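Local coordinates for protein putative oxidoreductase (PDB 2ISM) that is a putative oxidoreductase of the glucose/sorbosone dehydrogenase family, built as a beta-propeller that carries a bound calcium ion, at residues L36-D41 / A327-T332; R52-R57 / L61-E66; L236-G241 / R256-L261. All coordinates share one frame; numbering follows the deposited sequence.

In the fold
All three contacts belong to one six-sheet beta-propeller: one lies between blades, one within a blade and one in the loop after a blade strand. Contact 1 joins two neighbouring blades, 33-38 of one and 328-332 of the other. Contact 2 is the outer hairpin of the blade that also holds 33-38; along the chain it is nested inside the loop that contact 1 closes. The two centres lie about 13 Å apart, and Leu39 CD1 meets Leu55 CD1 at 3.7 Å. Contact 3 lies across the chain's centre from both, about 29 Å from contact 1 and about 37 Å from contact 2 between centres. It lies near the calcium site of Glu233 and Tyr243; the side chain of Arg258 is about 8 Å from the ion.

Contact 1: residues L36-D41 / A327-T332; sequences LAFLPD and ALYVTT
One face of the Tyr329 ring receives the edge of the Phe38 ring: Phe38 CE1 stands over the centre of the tyrosine, 3.7 Å above its plane, while Tyr329 CB lies in the plane of the phenylalanine at its rim. The pair is T-shaped, with centroids 4.9 Å apart and planes inclined at 62°. It bridges two neighbouring blades of the beta-propeller, since Phe38 ends strand 33-38, the first, edge strand of its four-stranded sheet, whereas Tyr329 belongs to strand 328-332, an inner strand of the next. The short strand segments run antiparallel in sense (148°), but their axes stay 9.7 Å apart. That separation, with no hydrogen bond between the segments, identifies face-to-face packing of two sheets through side chains.

Both aromatic side chains set CG beside the backbone N, anti to the carbonyl carbon (chi1 -74° for Tyr329), which directs each ring toward the facing strand. The tyrosine hydroxyl is fixed within its own blade by a hydrogen bond to Asp325, and Met44 of strand 44-48 touches both side chains.

Next to the rings, Leu36 uses its CD1 branch twice. It crosses the tyrosine side chain at roughly a right angle, touching Tyr329 CB at 3.8 Å, and it also meets Thr331. Polar and apolar branches of this threonine divide their tasks: OG1 bonds to the backbone O of Pro33 and the backbone N of Glu319, and the methyl CG2 reaches tip to tip toward the leucine, 3.9 Å from Leu36 CD1.

Contact 2: residues R52-R57 / L61-E66; sequences RIRLFR and LSTYAE
Ile53 O accepts two backbone N-H groups at once, from Tyr64 N at 2.8 Å and from Ala65 N at 3.2 Å. Both donors lie in its carbonyl plane; the longer bond is the straighter at hydrogen, 158° against 139° for Tyr64. Ile53 N completes the exchange with a nearly linear bond to Ala65 O (2.9 Å). Two residues thus face one, the signature of a classic beta bulge, and the register slips by one between Ile53 and Arg54.

Beyond the bulge the antiparallel hairpin, which forms the outer half of a propeller blade, continues regularly. Leu55 and Ser62 make a hydrogen-bonded pair, although Leu55 N approaches Ser62 O from 37° out of the carbonyl plane. A water bonded to Ser62 OG donates to Leu55 O.

On the face of Arg54 and Phe56, Leu61 fits between the two side chains, crossing each at about a right angle: its CD1 lies over one face of the guanidinium, 3.7 Å from Arg54 NH2, and its CG is 3.8 Å from Phe56 CD1. Arg54 is folded by bends at chi2 and chi3, bringing NE back to a weak bond with Ser62 O (3.4 Å), while NH1 forms a salt bridge to Glu48, which also pairs with Arg52. On the other face, the Ile53 and Tyr64 side chains run side by side, pointing the same way, with Ile53 CG2 3.7 Å from Tyr64 CD2; the phenol's OH bonds to His112.

Contact 3: residues L236-G241 / R256-L261; sequences LIVPGG and RYRDPL
This is a water-mediated, partly buried contact between the end of a blade strand and the loop that follows it, in the beta-propeller near its bound calcium ion. Strand 232-237 leads into a type II turn, Val238 to Gly241, and the chain later passes back as the irregular run 256-261 before strand 262-264. No direct hydrogen bond joins the two segments; two waters do so. One donates to Leu236 O at 2.6 Å and accepts from Arg258 NE, lying in the guanidinium plane at its edge. The other accepts from Leu236 N and donates to Asp259 O, the latter bond being 2.8 Å long. Both backbone polar atoms of Leu236 are therefore linked to the loop through solvent, and Leu236 O has a further donor in the hydroxyl of Tyr243.

The calcium site includes Tyr243 and Glu233, and residues of the contact adjoin both: the Tyr243 hydroxyl bonds to Val238 N as well, the side chain of Arg258 touches Tyr243, and Pro260 packs on Glu233.

The direct van der Waals contact also centres on this arginine. Its chain runs extended through chi2 and then bends at chi3 (67°), turning the flat guanidinium across Val238, whose side chain meets it at about a right angle. Gly241, the last residue of the turn, brings its CA to 4.0 Å from Arg258 CD, and the turn itself is closed by Gly241 N bonding to Val238 O. Val238 CG2 sits over one face of the guanidinium toward its rim, 3.4 Å from Arg258 NE.

Contact 1: residues L36-D41 / A327-T332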
# COMPACT_ATOMS: atom_id res chain seq x y z
N LEU B 36 14.69 12.86 -1.92
CA LEU B 36 14.45 12.66 -0.50
C LEU B 36 15.26 11.47 0.00
O LEU B 36 15.52 10.53 -0.74
CB LEU B 36 12.97 12.36 -0.24
CG LEU B 36 11.95 13.43 -0.63
CD1 LEU B 36 10.54 12.89 -0.37
CD2 LEU B 36 12.20 14.70 0.17
N ALA B 37 15.64 11.53 1.27
CA ALA B 37 16.39 10.46 1.93
C ALA B 37 15.79 10.35 3.32
O ALA B 37 15.67 11.35 4.03
CB ALA B 37 17.87 10.80 2.01
N PHE B 38 15.42 9.14 3.72
CA PHE B 38 14.81 8.92 5.02
C PHE B 38 15.84 8.38 6.01
O PHE B 38 16.38 7.29 5.83
CB PHE B 38 13.64 7.94 4.88
CG PHE B 38 12.57 8.43 3.94
CD1 PHE B 38 11.56 9.27 4.39
CD2 PHE B 38 12.58 8.06 2.60
CE1 PHE B 38 10.58 9.75 3.52
CE2 PHE B 38 11.61 8.54 1.71
CZ PHE B 38 10.61 9.39 2.18
N LEU B 39 16.11 9.16 7.06
CA LEU B 39 17.07 8.76 8.07
C LEU B 39 16.44 7.72 8.99
O LEU B 39 15.26 7.80 9.31
CB LEU B 39 17.50 9.97 8.90
CG LEU B 39 18.27 11.06 8.14
CD1 LEU B 39 18.44 12.28 9.03
CD2 LEU B 39 19.62 10.52 7.71
N PRO B 40 17.24 6.73 9.43
CA PRO B 40 16.74 5.68 10.32
C PRO B 40 16.06 6.19 11.59
O PRO B 40 15.13 5.56 12.10
CB PRO B 40 17.99 4.85 10.61
CG PRO B 40 19.12 5.84 10.43
CD PRO B 40 18.69 6.60 9.21
N ASP B 41 16.50 7.34 12.09
CA ASP B 41 15.93 7.91 13.30
C ASP B 41 14.65 8.72 13.08
O ASP B 41 14.14 9.34 14.01
CB ASP B 41 16.96 8.78 14.02
CG ASP B 41 17.69 9.70 13.07
OD1 ASP B 41 18.53 9.21 12.28
OD2 ASP B 41 17.43 10.92 13.11
N ALA B 327 4.15 4.88 3.50
CA ALA B 327 3.43 5.96 2.83
C ALA B 327 4.21 6.38 1.59
O ALA B 327 5.41 6.14 1.49
CB ALA B 327 3.28 7.15 3.77
N LEU B 328 3.53 7.01 0.64
CA LEU B 328 4.18 7.47 -0.59
C LEU B 328 4.48 8.96 -0.48
O LEU B 328 3.57 9.77 -0.25
CB LEU B 328 3.29 7.21 -1.81
CG LEU B 328 3.91 7.53 -3.17
CD1 LEU B 328 5.09 6.60 -3.43
CD2 LEU B 328 2.87 7.37 -4.26
N TYR B 329 5.75 9.32 -0.65
CA TYR B 329 6.16 10.72 -0.57
C TYR B 329 6.40 11.29 -1.96
O TYR B 329 6.98 10.63 -2.82
CB TYR B 329 7.44 10.84 0.26
CG TYR B 329 7.22 10.67 1.75
CD1 TYR B 329 7.16 11.77 2.60
CD2 TYR B 329 7.03 9.40 2.30
CE1 TYR B 329 6.93 11.63 3.96
CE2 TYR B 329 6.79 9.24 3.67
CZ TYR B 329 6.74 10.36 4.49
OH TYR B 329 6.51 10.22 5.84
N VAL B 330 5.94 12.52 -2.18
CA VAL B 330 6.11 13.17 -3.47
C VAL B 330 6.52 14.62 -3.24
O VAL B 330 6.15 15.22 -2.23
CB VAL B 330 4.79 13.14 -4.27
CG1 VAL B 330 4.95 13.91 -5.57
CG2 VAL B 330 4.39 11.69 -4.56
N THR B 331 7.30 15.18 -4.16
CA THR B 331 7.72 16.58 -4.03
C THR B 331 7.24 17.36 -5.25
O THR B 331 7.06 16.79 -6.33
CB THR B 331 9.25 16.73 -3.92
OG1 THR B 331 9.87 16.39 -5.17
CG2 THR B 331 9.79 15.84 -2.81
N THR B 332 7.03 18.66 -5.07
CA THR B 332 6.58 19.51 -6.16
C THR B 332 7.79 20.23 -6.76
O THR B 332 8.82 20.42 -6.10
CB THR B 332 5.53 20.53 -5.69
OG1 THR B 332 6.11 21.37 -4.69
CG2 THR B 332 4.33 19.81 -5.09

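Contact 2: residues R52-R57 / L61-E66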
# COMPACT_ATOMS: atom_id res chain seq x y z
N ARG B 52 21.42 23.18 -1.48
CA ARG B 52 21.25 22.97 -0.05
C ARG B 52 20.61 21.62 0.22
O ARG B 52 19.67 21.23 -0.47
CB ARG B 52 20.32 24.03 0.57
CG ARG B 52 20.74 25.48 0.41
CD ARG B 52 19.71 26.40 1.07
NE ARG B 52 18.40 26.36 0.41
CZ ARG B 52 18.09 27.05 -0.68
NH1 ARG B 52 18.98 27.85 -1.24
NH2 ARG B 52 16.88 26.94 -1.22
N ILE B 53 21.12 20.91 1.22
CA ILE B 53 20.54 19.64 1.64
C ILE B 53 19.88 20.01 2.96
O ILE B 53 20.57 20.37 3.92
CB ILE B 53 21.59 18.55 1.91
CG1 ILE B 53 22.29 18.16 0.61
CG2 ILE B 53 20.92 17.33 2.55
CD1 ILE B 53 23.36 17.08 0.77
N ARG B 54 18.56 19.95 3.01
CA ARG B 54 17.83 20.31 4.21
C ARG B 54 17.51 19.10 5.06
O ARG B 54 17.41 17.98 4.56
CB ARG B 54 16.52 21.03 3.86
CG ARG B 54 16.68 22.20 2.91
CD ARG B 54 17.53 23.30 3.52
NE ARG B 54 16.81 24.07 4.52
CZ ARG B 54 15.82 24.92 4.24
NH1 ARG B 54 15.44 25.11 2.99
NH2 ARG B 54 15.23 25.60 5.22
N LEU B 55 17.34 19.34 6.36
CA LEU B 55 16.99 18.29 7.30
C LEU B 55 15.66 18.69 7.92
O LEU B 55 15.54 19.77 8.49
CB LEU B 55 18.03 18.17 8.43
CG LEU B 55 17.57 17.30 9.61
CD1 LEU B 55 17.51 15.83 9.19
CD2 LEU B 55 18.52 17.47 10.79
N PHE B 56 14.66 17.83 7.77
CA PHE B 56 13.36 18.10 8.37
C PHE B 56 13.22 17.06 9.47
O PHE B 56 13.29 15.86 9.22
CB PHE B 56 12.23 17.93 7.35
CG PHE B 56 10.88 18.34 7.89
CD1 PHE B 56 10.63 19.66 8.23
CD2 PHE B 56 9.89 17.39 8.10
CE1 PHE B 56 9.40 20.04 8.77
CE2 PHE B 56 8.66 17.75 8.63
CZ PHE B 56 8.41 19.09 8.97
N ARG B 57 13.04 17.54 10.70
CA ARG B 57 12.93 16.66 11.85
C ARG B 57 12.12 17.34 12.94
O ARG B 57 12.36 18.50 13.28
CB ARG B 57 14.34 16.34 12.36
CG ARG B 57 14.41 15.27 13.43
CD ARG B 57 15.78 15.29 14.10
NE ARG B 57 15.97 14.16 15.01
CZ ARG B 57 16.95 14.08 15.90
NH1 ARG B 57 17.83 15.07 16.01
NH2 ARG B 57 17.05 13.01 16.68
N LEU B 61 12.84 22.69 10.05
CA LEU B 61 13.70 22.62 8.88
C LEU B 61 15.04 23.27 9.19
O LEU B 61 15.09 24.41 9.66
CB LEU B 61 13.07 23.36 7.70
CG LEU B 61 12.43 22.58 6.55
CD1 LEU B 61 12.13 23.56 5.41
CD2 LEU B 61 13.37 21.48 6.07
N SER B 62 16.12 22.55 8.91
CA SER B 62 17.45 23.07 9.15
C SER B 62 18.32 22.74 7.94
O SER B 62 17.88 22.04 7.03
CB SER B 62 18.06 22.45 10.40
OG SER B 62 18.25 21.06 10.25
N THR B 63 19.54 23.27 7.93
CA THR B 63 20.45 23.00 6.83
C THR B 63 21.44 21.91 7.24
O THR B 63 22.24 22.09 8.16
CB THR B 63 21.23 24.26 6.42
OG1 THR B 63 20.30 25.25 5.94
CG2 THR B 63 22.23 23.94 5.31
N TYR B 64 21.35 20.77 6.56
CA TYR B 64 22.21 19.63 6.83
C TYR B 64 23.59 19.91 6.24
O TYR B 64 24.62 19.63 6.85
CB TYR B 64 21.62 18.38 6.19
CG TYR B 64 22.43 17.13 6.42
CD1 TYR B 64 22.42 16.48 7.66
CD2 TYR B 64 23.21 16.58 5.40
CE1 TYR B 64 23.17 15.32 7.87
CE2 TYR B 64 23.95 15.43 5.60
CZ TYR B 64 23.93 14.80 6.83
OH TYR B 64 24.66 13.65 7.02
N ALA B 65 23.59 20.47 5.03
CA ALA B 65 24.83 20.80 4.35
C ALA B 65 24.58 21.76 3.21
O ALA B 65 23.48 21.84 2.66
CB ALA B 65 25.49 19.54 3.82
N GLU B 66 25.60 22.52 2.86
CA GLU B 66 25.49 23.44 1.74
C GLU B 66 26.63 23.07 0.81
O GLU B 66 27.78 22.97 1.23
CB GLU B 66 25.64 24.89 2.21
CG GLU B 66 25.22 25.90 1.16
CD GLU B 66 25.02 27.29 1.73
OE1 GLU B 66 24.24 27.43 2.70
OE2 GLU B 66 25.65 28.24 1.22
O HOH W 1 15.88 20.08 11.49

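Contact 3: residues L236-G241 / R256-L261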
# COMPACT_ATOMS: atom_id res chain seq x y z
N LEU B 236 12.33 -0.83 -18.88
CA LEU B 236 12.68 -1.96 -18.02
C LEU B 236 14.15 -2.12 -18.36
O LEU B 236 14.50 -2.55 -19.47
CB LEU B 236 11.89 -3.21 -18.42
CG LEU B 236 12.21 -4.52 -17.70
CD1 LEU B 236 12.18 -4.31 -16.20
CD2 LEU B 236 11.19 -5.59 -18.10
N ILE B 237 15.01 -1.75 -17.42
CA ILE B 237 16.46 -1.79 -17.63
C ILE B 237 17.12 -3.15 -17.40
O ILE B 237 16.99 -3.74 -16.33
CB ILE B 237 17.17 -0.75 -16.72
CG1 ILE B 237 16.51 0.63 -16.88
CG2 ILE B 237 18.65 -0.66 -17.08
CD1 ILE B 237 16.61 1.21 -18.27
N VAL B 238 17.83 -3.62 -18.42
CA VAL B 238 18.56 -4.89 -18.32
C VAL B 238 20.03 -4.56 -18.52
O VAL B 238 20.37 -3.62 -19.23
CB VAL B 238 18.11 -5.91 -19.41
CG1 VAL B 238 16.63 -6.22 -19.26
CG2 VAL B 238 18.41 -5.38 -20.80
N PRO B 239 20.93 -5.33 -17.88
CA PRO B 239 22.37 -5.08 -18.02
C PRO B 239 22.81 -5.09 -19.48
O PRO B 239 22.47 -6.01 -20.23
CB PRO B 239 22.99 -6.23 -17.23
CG PRO B 239 21.97 -6.52 -16.19
CD PRO B 239 20.68 -6.45 -16.96
N GLY B 240 23.54 -4.05 -19.87
CA GLY B 240 24.03 -3.95 -21.23
C GLY B 240 22.99 -3.48 -22.24
O GLY B 240 23.30 -3.31 -23.41
N GLY B 241 21.77 -3.26 -21.77
CA GLY B 241 20.71 -2.83 -22.67
C GLY B 241 20.94 -1.46 -23.31
O GLY B 241 21.47 -0.56 -22.67
N ARG B 256 18.06 -4.41 -31.80
CA ARG B 256 19.27 -3.87 -31.18
C ARG B 256 18.93 -2.86 -30.09
O ARG B 256 19.68 -2.68 -29.14
CB ARG B 256 20.15 -3.19 -32.23
CG ARG B 256 20.78 -4.11 -33.26
CD ARG B 256 21.65 -3.31 -34.22
NE ARG B 256 20.86 -2.29 -34.91
CZ ARG B 256 21.38 -1.25 -35.57
NH1 ARG B 256 22.69 -1.09 -35.63
NH2 ARG B 256 20.58 -0.38 -36.16
N TYR B 257 17.79 -2.19 -30.25
CA TYR B 257 17.36 -1.19 -29.28
C TYR B 257 16.09 -1.66 -28.59
O TYR B 257 15.13 -2.05 -29.25
CB TYR B 257 17.13 0.15 -29.99
CG TYR B 257 18.30 0.52 -30.88
CD1 TYR B 257 19.56 0.74 -30.34
CD2 TYR B 257 18.15 0.59 -32.26
CE1 TYR B 257 20.65 1.02 -31.16
CE2 TYR B 257 19.23 0.87 -33.09
CZ TYR B 257 20.48 1.08 -32.53
OH TYR B 257 21.55 1.35 -33.34
N ARG B 258 16.10 -1.63 -27.26
CA ARG B 258 14.96 -2.08 -26.48
C ARG B 258 13.86 -1.04 -26.38
O ARG B 258 14.12 0.12 -26.05
CB ARG B 258 15.44 -2.49 -25.09
CG ARG B 258 16.59 -3.48 -25.11
CD ARG B 258 16.97 -3.93 -23.71
NE ARG B 258 15.92 -4.73 -23.08
CZ ARG B 258 15.77 -6.04 -23.26
NH1 ARG B 258 16.59 -6.71 -24.05
NH2 ARG B 258 14.79 -6.68 -22.63
N ASP B 259 12.62 -1.46 -26.66
CA ASP B 259 11.48 -0.56 -26.60
C ASP B 259 11.10 -0.27 -25.15
O ASP B 259 11.40 -1.05 -24.25
CB ASP B 259 10.25 -1.17 -27.29
CG ASP B 259 10.44 -1.38 -28.77
OD1 ASP B 259 11.11 -0.55 -29.42
OD2 ASP B 259 9.90 -2.38 -29.29
N PRO B 260 10.43 0.86 -24.92
CA PRO B 260 10.04 1.19 -23.55
C PRO B 260 8.85 0.34 -23.11
O PRO B 260 8.10 -0.18 -23.94
CB PRO B 260 9.69 2.67 -23.64
CG PRO B 260 9.20 2.82 -25.05
CD PRO B 260 10.21 2.01 -25.82
N LEU B 261 8.71 0.17 -21.80
CA LEU B 261 7.61 -0.58 -21.23
C LEU B 261 6.34 0.20 -21.54
O LEU B 261 5.27 -0.38 -21.76
CB LEU B 261 7.78 -0.69 -19.72
CG LEU B 261 6.56 -1.13 -18.91
CD1 LEU B 261 6.20 -2.56 -19.25
CD2 LEU B 261 6.86 -0.98 -17.43
O HOH W 2 13.67 -3.95 -21.55
O HOH W 3 11.63 -1.41 -21.46